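Side-chain contacts in putative acetyltransferase (Nocardia farcinica, PDB 3D9W), which probably transfers acetyl groups to arylamine substrates, as an arylamine N-acetyltransferase of the opportunistic pathogen Nocardia farcinica: residues 39-44 / 94-99; 84-89 / 118-123. All coordinates share one frame; numbering follows the deposited sequence.

Contact 1 (39-44 / 94-99)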
loop_
_atom_site.group_PDB
_atom_site.type_symbol
_atom_site.label_atom_id
_atom_site.label_comp_id
_atom_site.label_asym_id
_atom_site.label_seq_id
_atom_site.Cartn_x
_atom_site.Cartn_y
_atom_site.Cartn_z
ATOM N N ARG A 39 -11.869 10.869 -0.649
ATOM C CA ARG A 39 -11.252 11.070 0.653
ATOM C C ARG A 39 -11.685 10.007 1.652
ATOM O O ARG A 39 -10.979 9.754 2.620
ATOM C CB ARG A 39 -11.578 12.461 1.198
ATOM C CG ARG A 39 -10.704 13.578 0.636
ATOM C CD ARG A 39 -11.161 14.928 1.172
ATOM N NE ARG A 39 -11.283 14.949 2.638
ATOM C CZ ARG A 39 -10.311 15.297 3.481
ATOM N NH1 ARG A 39 -9.119 15.667 3.019
ATOM N NH2 ARG A 39 -10.537 15.271 4.789
ATOM N N GLU A 40 -12.838 9.379 1.418
ATOM C CA GLU A 40 -13.302 8.334 2.331
ATOM C C GLU A 40 -12.846 6.956 1.874
ATOM O O GLU A 40 -12.546 6.093 2.687
ATOM C CB GLU A 40 -14.821 8.326 2.457
ATOM C CG GLU A 40 -15.286 7.607 3.713
ATOM C CD GLU A 40 -16.743 7.209 3.648
ATOM O OE1 GLU A 40 -17.555 8.032 3.159
ATOM O OE2 GLU A 40 -17.072 6.082 4.091
ATOM N N LEU A 41 -12.801 6.755 0.566
ATOM C CA LEU A 41 -12.362 5.486 0.026
ATOM C C LEU A 41 -10.951 5.219 0.525
ATOM O O LEU A 41 -10.664 4.150 1.062
ATOM C CB LEU A 41 -12.387 5.531 -1.501
ATOM C CG LEU A 41 -13.773 5.632 -2.152
ATOM C CD1 LEU A 41 -13.646 5.659 -3.679
ATOM C CD2 LEU A 41 -14.613 4.437 -1.728
ATOM N N VAL A 42 -10.077 6.207 0.367
ATOM C CA VAL A 42 -8.691 6.084 0.800
ATOM C C VAL A 42 -8.551 5.804 2.292
ATOM O O VAL A 42 -7.755 4.962 2.716
ATOM C CB VAL A 42 -7.911 7.354 0.471
ATOM C CG1 VAL A 42 -6.476 7.223 0.947
ATOM C CG2 VAL A 42 -7.962 7.598 -1.018
ATOM N N TYR A 43 -9.329 6.518 3.086
ATOM C CA TYR A 43 -9.298 6.364 4.527
ATOM C C TYR A 43 -9.758 4.972 4.979
ATOM O O TYR A 43 -9.066 4.292 5.741
ATOM C CB TYR A 43 -10.170 7.455 5.144
ATOM C CG TYR A 43 -10.233 7.460 6.649
ATOM C CD1 TYR A 43 -10.995 6.515 7.337
ATOM C CD2 TYR A 43 -9.569 8.438 7.386
ATOM C CE1 TYR A 43 -11.106 6.545 8.725
ATOM C CE2 TYR A 43 -9.669 8.484 8.772
ATOM C CZ TYR A 43 -10.445 7.534 9.437
ATOM O OH TYR A 43 -10.580 7.590 10.805
ATOM N N ARG A 44 -10.922 4.547 4.500
ATOM C CA ARG A 44 -11.475 3.246 4.866
ATOM C C ARG A 44 -10.531 2.102 4.532
ATOM O O ARG A 44 -10.280 1.233 5.365
ATOM C CB ARG A 44 -12.806 3.015 4.144
ATOM C CG ARG A 44 -13.891 4.023 4.450
ATOM C CD ARG A 44 -14.184 4.072 5.927
ATOM N NE ARG A 44 -15.368 4.875 6.218
ATOM C CZ ARG A 44 -15.788 5.161 7.446
ATOM N NH1 ARG A 44 -15.115 4.705 8.495
ATOM N NH2 ARG A 44 -16.873 5.905 7.620
ATOM N N GLU A 94 -12.433 3.011 -10.509
ATOM C CA GLU A 94 -12.979 3.000 -11.857
ATOM C C GLU A 94 -14.494 2.807 -11.787
ATOM O O GLU A 94 -15.273 3.614 -12.305
ATOM C CB GLU A 94 -12.346 1.865 -12.654
ATOM C CG GLU A 94 -12.620 1.926 -14.126
ATOM C CD GLU A 94 -11.819 0.901 -14.884
ATOM O OE1 GLU A 94 -12.119 -0.304 -14.752
ATOM O OE2 GLU A 94 -10.875 1.296 -15.605
ATOM N N ARG A 95 -14.898 1.729 -11.127
ATOM C CA ARG A 95 -16.303 1.417 -10.966
ATOM C C ARG A 95 -17.151 2.621 -10.576
ATOM O O ARG A 95 -18.216 2.838 -11.146
ATOM C CB ARG A 95 -16.467 0.306 -9.932
ATOM C CG ARG A 95 -16.154 -1.053 -10.504
ATOM C CD ARG A 95 -17.094 -1.353 -11.662
ATOM N NE ARG A 95 -18.471 -1.481 -11.190
ATOM C CZ ARG A 95 -18.956 -2.553 -10.570
ATOM N NH1 ARG A 95 -18.184 -3.611 -10.349
ATOM N NH2 ARG A 95 -20.214 -2.560 -10.156
ATOM N N LEU A 96 -16.672 3.404 -9.613
ATOM C CA LEU A 96 -17.408 4.569 -9.147
ATOM C C LEU A 96 -17.352 5.757 -10.103
ATOM O O LEU A 96 -17.866 6.831 -9.792
ATOM C CB LEU A 96 -16.901 4.972 -7.770
ATOM C CG LEU A 96 -16.923 3.806 -6.776
ATOM C CD1 LEU A 96 -16.352 4.240 -5.438
ATOM C CD2 LEU A 96 -18.338 3.310 -6.608
ATOM N N GLY A 97 -16.739 5.565 -11.268
ATOM C CA GLY A 97 -16.664 6.639 -12.246
ATOM C C GLY A 97 -15.521 7.620 -12.054
ATOM O O GLY A 97 -15.598 8.771 -12.477
ATOM N N PHE A 98 -14.454 7.169 -11.416
ATOM C CA PHE A 98 -13.297 8.018 -11.192
ATOM C C PHE A 98 -12.336 7.944 -12.365
ATOM O O PHE A 98 -12.382 7.012 -13.168
ATOM C CB PHE A 98 -12.553 7.585 -9.934
ATOM C CG PHE A 98 -13.122 8.143 -8.673
ATOM C CD1 PHE A 98 -13.048 9.502 -8.413
ATOM C CD2 PHE A 98 -13.706 7.305 -7.728
ATOM C CE1 PHE A 98 -13.544 10.028 -7.230
ATOM C CE2 PHE A 98 -14.208 7.821 -6.536
ATOM C CZ PHE A 98 -14.126 9.189 -6.287
ATOM N N GLY A 99 -11.464 8.942 -12.450
ATOM C CA GLY A 99 -10.458 8.970 -13.492
ATOM C C GLY A 99 -9.248 8.308 -12.874
ATOM O O GLY A 99 -8.683 8.830 -11.910
#
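Leu41 lays one methyl, CD1, against two neighbours beyond the end of helix 82-95. It meets Leu96 tip to tip, Leu41 CD1 lying 3.5 Å from Leu96 CD1, and it reaches the Phe98 ring obliquely, with Leu41 CD1 3.6 Å from Phe98 CE2. The second branch of Leu41 plays a lesser part, Leu41 CD2 standing 4.1 Å from Leu96 CD1. With CG turned anti to its own carbonyl carbon (chi1 -67°), Leu41 stretches from helix 35-48 toward the turn that places both partners. That turn is a Schellman motif: Gly97, at positive phi, donates its N to Glu94 O at 2.7 Å, and the chain then leaves for strand 99-107. Leu22 and Phe27 also touch Leu41, while Leu18 of helix 18-25 packs on Leu96. Beside Leu41 on the same helix, a salt bridge joins residues one turn apart, Arg44 NE to Glu40 OE2 at 3.0 Å and nearly straight (172°). The oxygen lies in the guanidinium plane, whereas the donor comes to its anti side, tilted 24° from the carboxylate plane. Across the two segments no hydrogen bond or salt bridge forms. The join therefore rests on buried apolar packing, whose lack of directionality leaves the positioning to the helix and the capped turn.

Contact 2 (84-89 / 118-123); sequences ENAGLF and THALLR
Ala86 and Ala120 meet methyl to methyl, Ala86 CB lying 3.5 Å from Ala120 CB, and these two small side chains let a helix lie unusually low over a strand. The axes of segments 84-89 and 118-123 approach to 8.1 Å, close for a helix on a sheet, and run nearly parallel at 23°. One helical turn farther along, larger groups make the contact. Leu122 sends CD1 to the edge of the Phe89 ring, close to the ring plane, with Leu122 CD1 3.6 Å from Phe89 CD2; the side chains pass at a slant. Leu122 CD1 also lies 3.9 Å from Ala86 O, so one methyl touches both the ring and the helix backbone. In Phe89, CG anti to the backbone N (chi1 -163°) swings the ring out across the helix axis, with its CD2 edge turned to Leu122; His45 meets this ring with its plane about perpendicular. Leu121, between Ala120 and Leu122, points away from the helix. His119, next to Ala120, touches Cys82 and bonds Asp136 OD1 through NE2, a grouping consistent with the Cys-His-Asp catalytic triad of arylamine N-acetyltransferases. A helix that begins with the presumed nucleophile Cys82, packed on the strand of the presumed triad histidine, is characteristic of the papain-like fold to which this family belongs.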
loop_
_atom_site.group_PDB
_atom_site.type_symbol
_atom_site.label_atom_id
_atom_site.label_comp_id
_atom_site.label_asym_id
_atom_site.label_seq_id
_atom_site.Cartn_x
_atom_site.Cartn_y
_atom_site.Cartn_z
ATOM N N GLU A 84 -1.095 -5.566 -4.783
ATOM C CA GLU A 84 -2.354 -6.206 -4.449
ATOM C C GLU A 84 -3.358 -5.147 -4.021
ATOM O O GLU A 84 -4.493 -5.113 -4.492
ATOM C CB GLU A 84 -2.138 -7.215 -3.318
ATOM C CG GLU A 84 -1.244 -8.387 -3.688
ATOM C CD GLU A 84 -0.783 -9.179 -2.477
ATOM O OE1 GLU A 84 0.059 -8.665 -1.716
ATOM O OE2 GLU A 84 -1.259 -10.317 -2.282
ATOM N N ASN A 85 -2.923 -4.273 -3.125
ATOM C CA ASN A 85 -3.770 -3.207 -2.617
ATOM C C ASN A 85 -4.195 -2.204 -3.679
ATOM O O ASN A 85 -5.375 -1.886 -3.798
ATOM C CB ASN A 85 -3.061 -2.476 -1.482
ATOM C CG ASN A 85 -3.515 -2.942 -0.123
ATOM O OD1 ASN A 85 -4.694 -2.883 0.197
ATOM N ND2 ASN A 85 -2.583 -3.403 0.686
ATOM N N ALA A 86 -3.240 -1.702 -4.451
ATOM C CA ALA A 86 -3.557 -0.722 -5.479
ATOM C C ALA A 86 -4.449 -1.303 -6.570
ATOM O O ALA A 86 -5.352 -0.628 -7.070
ATOM C CB ALA A 86 -2.269 -0.164 -6.084
ATOM N N GLY A 87 -4.194 -2.558 -6.927
ATOM C CA GLY A 87 -4.971 -3.215 -7.965
ATOM C C GLY A 87 -6.447 -3.300 -7.642
ATOM O O GLY A 87 -7.313 -3.128 -8.508
ATOM N N LEU A 88 -6.732 -3.567 -6.377
ATOM C CA LEU A 88 -8.106 -3.675 -5.922
ATOM C C LEU A 88 -8.721 -2.287 -5.839
ATOM O O LEU A 88 -9.847 -2.066 -6.292
ATOM C CB LEU A 88 -8.149 -4.347 -4.551
ATOM C CG LEU A 88 -9.524 -4.708 -4.006
ATOM C CD1 LEU A 88 -10.193 -5.680 -4.958
ATOM C CD2 LEU A 88 -9.381 -5.311 -2.613
ATOM N N PHE A 89 -7.969 -1.350 -5.268
ATOM C CA PHE A 89 -8.437 0.024 -5.120
ATOM C C PHE A 89 -8.730 0.663 -6.476
ATOM O O PHE A 89 -9.693 1.409 -6.624
ATOM C CB PHE A 89 -7.402 0.862 -4.366
ATOM C CG PHE A 89 -7.950 2.146 -3.820
ATOM C CD1 PHE A 89 -8.851 2.137 -2.763
ATOM C CD2 PHE A 89 -7.586 3.361 -4.370
ATOM C CE1 PHE A 89 -9.380 3.328 -2.261
ATOM C CE2 PHE A 89 -8.109 4.546 -3.874
ATOM C CZ PHE A 89 -9.007 4.530 -2.821
ATOM N N THR A 118 9.026 -0.132 -8.003
ATOM C CA THR A 118 8.062 -1.202 -7.817
ATOM C C THR A 118 6.989 -0.879 -6.786
ATOM O O THR A 118 6.423 -1.777 -6.158
ATOM C CB THR A 118 8.788 -2.489 -7.405
ATOM O OG1 THR A 118 9.373 -2.317 -6.112
ATOM C CG2 THR A 118 9.895 -2.813 -8.398
ATOM N N HIS A 119 6.709 0.409 -6.609
ATOM C CA HIS A 119 5.693 0.820 -5.650
ATOM C C HIS A 119 4.475 1.461 -6.327
ATOM O O HIS A 119 4.512 2.623 -6.737
ATOM C CB HIS A 119 6.276 1.790 -4.633
ATOM C CG HIS A 119 5.275 2.240 -3.627
ATOM N ND1 HIS A 119 4.642 1.361 -2.774
ATOM C CD2 HIS A 119 4.726 3.454 -3.399
ATOM C CE1 HIS A 119 3.741 2.017 -2.066
ATOM N NE2 HIS A 119 3.772 3.288 -2.427
ATOM N N ALA A 120 3.392 0.694 -6.412
ATOM C CA ALA A 120 2.168 1.142 -7.055
ATOM C C ALA A 120 1.571 2.420 -6.478
ATOM O O ALA A 120 1.378 2.549 -5.267
ATOM C CB ALA A 120 1.141 0.026 -7.012
ATOM N N LEU A 121 1.282 3.368 -7.361
ATOM C CA LEU A 121 0.684 4.638 -6.966
ATOM C C LEU A 121 -0.446 4.928 -7.926
ATOM O O LEU A 121 -0.414 4.491 -9.073
ATOM C CB LEU A 121 1.710 5.776 -7.021
ATOM C CG LEU A 121 2.801 5.806 -5.939
ATOM C CD1 LEU A 121 3.798 6.933 -6.237
ATOM C CD2 LEU A 121 2.170 5.984 -4.546
ATOM N N LEU A 122 -1.452 5.656 -7.459
ATOM C CA LEU A 122 -2.586 5.991 -8.302
ATOM C C LEU A 122 -2.818 7.502 -8.414
ATOM O O LEU A 122 -2.943 8.200 -7.407
ATOM C CB LEU A 122 -3.850 5.307 -7.775
ATOM C CG LEU A 122 -3.838 3.779 -7.692
ATOM C CD1 LEU A 122 -5.103 3.263 -7.012
ATOM C CD2 LEU A 122 -3.719 3.202 -9.095
ATOM N N ARG A 123 -2.849 7.988 -9.655
ATOM C CA ARG A 123 -3.101 9.396 -9.983
ATOM C C ARG A 123 -4.612 9.417 -10.257
ATOM O O ARG A 123 -5.089 8.803 -11.223
ATOM C CB ARG A 123 -2.308 9.783 -11.239
ATOM C CG ARG A 123 -2.555 11.181 -11.794
ATOM C CD ARG A 123 -2.049 11.270 -13.234
ATOM N NE ARG A 123 -2.369 12.529 -13.897
ATOM C CZ ARG A 123 -1.538 13.571 -13.962
ATOM N NH1 ARG A 123 -0.333 13.502 -13.402
ATOM N NH2 ARG A 123 -1.903 14.680 -14.593
#

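How the contacts relate
Helix 82-95 ties both contacts together: contact 2 uses its first half against strand 117-125, and contact 1 uses the turn just beyond its C-terminal end, through Leu96 and Phe98, against helix 35-48. The contact centres are about 13 Å apart, yet the packing is continuous through Phe89: Phe89 CE1 is 3.7 Å from Leu41 O, and Phe89 CZ is 3.7 Å from Val42 CG2. One ring thus links helix 35-48 to the helix-strand interface. The centre of contact 2 lies about 7 Å from the centre of the chain, beside the likely Cys82-His119-Asp136 triad; that of contact 1 lies about 15 Å from it. Together they illustrate how one helix and the turn that ends it can be held by apolar packing on different partners.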